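Local coordinates for organic hydroperoxide resistance protein (Elizabethkingia anophelis NUHP1, PDB 6D9N) that probably detoxifies organic hydroperoxides by reducing them with a pair of redox-active cysteines, at residues K124-Q127 / Y131-A134. Sequence-based numbering, arbitrary orientation.
Sequences KAHQ and YSNA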
loop_
_atom_site.group_PDB
_atom_site.type_symbol
_atom_site.label_atom_id
_atom_site.label_comp_id
_atom_site.label_asym_id
_atom_site.label_seq_id
_atom_site.Cartn_x
_atom_site.Cartn_y
_atom_site.Cartn_z
ATOM N N LYS B 124 8.317 15.256 -11.051
ATOM C CA LYS B 124 6.904 15.274 -11.426
ATOM C C LYS B 124 6.212 13.986 -10.999
ATOM O O LYS B 124 5.081 14.037 -10.502
ATOM C CB LYS B 124 6.746 15.517 -12.943
ATOM C CG LYS B 124 7.030 16.954 -13.341
ATOM C CD LYS B 124 6.970 17.166 -14.837
ATOM C CE LYS B 124 7.324 18.619 -15.200
ATOM N NZ LYS B 124 7.666 18.838 -16.643
ATOM N N ALA B 125 6.848 12.833 -11.228
ATOM C CA ALA B 125 6.231 11.567 -10.852
ATOM C C ALA B 125 5.903 11.523 -9.368
ATOM O O ALA B 125 4.878 10.965 -8.973
ATOM C CB ALA B 125 7.166 10.431 -11.220
ATOM N N HIS B 126 6.769 12.119 -8.534
ATOM C CA HIS B 126 6.571 12.119 -7.094
ATOM C C HIS B 126 5.391 12.974 -6.659
ATOM O O HIS B 126 4.866 12.764 -5.560
ATOM C CB HIS B 126 7.901 12.520 -6.437
ATOM C CG HIS B 126 8.066 12.211 -4.975
ATOM N ND1 HIS B 126 7.625 11.054 -4.358
ATOM C CD2 HIS B 126 8.783 12.899 -4.043
ATOM C CE1 HIS B 126 8.038 11.074 -3.100
ATOM N NE2 HIS B 126 8.733 12.180 -2.880
ATOM N N GLN B 127 4.925 13.900 -7.505
ATOM C CA GLN B 127 3.706 14.632 -7.253
ATOM C C GLN B 127 2.484 13.933 -7.831
ATOM O O GLN B 127 1.371 14.206 -7.376
ATOM C CB GLN B 127 3.823 16.059 -7.807
ATOM C CG GLN B 127 4.929 16.877 -7.119
ATOM C CD GLN B 127 4.732 17.031 -5.567
ATOM O OE1 GLN B 127 3.609 17.330 -5.053
ATOM N NE2 GLN B 127 5.812 16.777 -4.818
ATOM N N TYR B 131 0.669 7.206 -3.775
ATOM C CA TYR B 131 1.335 6.745 -2.559
ATOM C C TYR B 131 2.254 7.824 -2.021
ATOM O O TYR B 131 2.386 7.980 -0.790
ATOM C CB TYR B 131 2.168 5.506 -2.810
ATOM C CG TYR B 131 1.453 4.155 -2.875
ATOM C CD1 TYR B 131 1.907 3.096 -2.116
ATOM C CD2 TYR B 131 0.376 3.932 -3.727
ATOM C CE1 TYR B 131 1.307 1.823 -2.185
ATOM C CE2 TYR B 131 -0.235 2.692 -3.828
ATOM C CZ TYR B 131 0.255 1.622 -3.075
ATOM O OH TYR B 131 -0.304 0.360 -3.174
ATOM N N SER B 132 2.909 8.583 -2.925
ATOM C CA SER B 132 3.719 9.713 -2.483
ATOM C C SER B 132 2.866 10.784 -1.836
ATOM O O SER B 132 3.238 11.334 -0.792
ATOM C CB SER B 132 4.495 10.312 -3.657
ATOM O OG SER B 132 5.453 9.393 -4.124
ATOM N N ASN B 133 1.730 11.134 -2.453
ATOM C CA ASN B 133 0.858 12.122 -1.831
ATOM C C ASN B 133 0.304 11.636 -0.502
ATOM O O ASN B 133 0.135 12.440 0.414
ATOM C CB ASN B 133 -0.258 12.493 -2.807
ATOM C CG ASN B 133 0.289 13.267 -3.992
ATOM O OD1 ASN B 133 1.044 14.220 -3.805
ATOM N ND2 ASN B 133 -0.079 12.875 -5.207
ATOM N N ALA B 134 0.058 10.331 -0.363
ATOM C CA ALA B 134 -0.545 9.822 0.877
ATOM C C ALA B 134 0.429 9.830 2.050
ATOM O O ALA B 134 -0.007 9.832 3.209
ATOM C CB ALA B 134 -1.043 8.390 0.639
#
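The imidazole of H126 meets S132 at its edge: OG lies near the ring plane, 2.7 Å from ND1 and 3.2 Å from CE1. Because CG stands anti to the backbone N (chi1 -163°), the ring reaches across to the next helix. Histidine suits this place because an imidazole nitrogen can donate to or accept from a hydroxyl at the ring edge. A serine suits the facing position, since its short side chain is consistent with the close approach of the two helices and its hydroxyl can likewise play either part. That hydroxyl is also hydrogen-bonded to Y62 OH, so OG links the imidazole to the long helix 54-77, whose F66 packs against the H126 side chain. S132 CB rests 3.1 Å from H126 O, a close fit.

The other flat group is the amide of N133. Its ND2 donates to Q127 O over 2.9 Å, with an N-H...O angle of 165°. The acceptor lies almost in the amide plane, whereas the donor stands well above the carbonyl plane, 52° out of it. Asparagine fits here by offering a donor and an acceptor on one short arm: OD1 receives R136 NH2, which also binds H126 O, and both amide ends have further partners in the second subunit, ND2 at F100 O and OD1 at N97 ND2.

One side-chain to side-chain bond and one side-chain to backbone bond join helices 115-128 and 130-135 across the single-residue break at C129, whose disulfide to C65 is consistent with the redox cysteine pair of the OsmC/Ohr family.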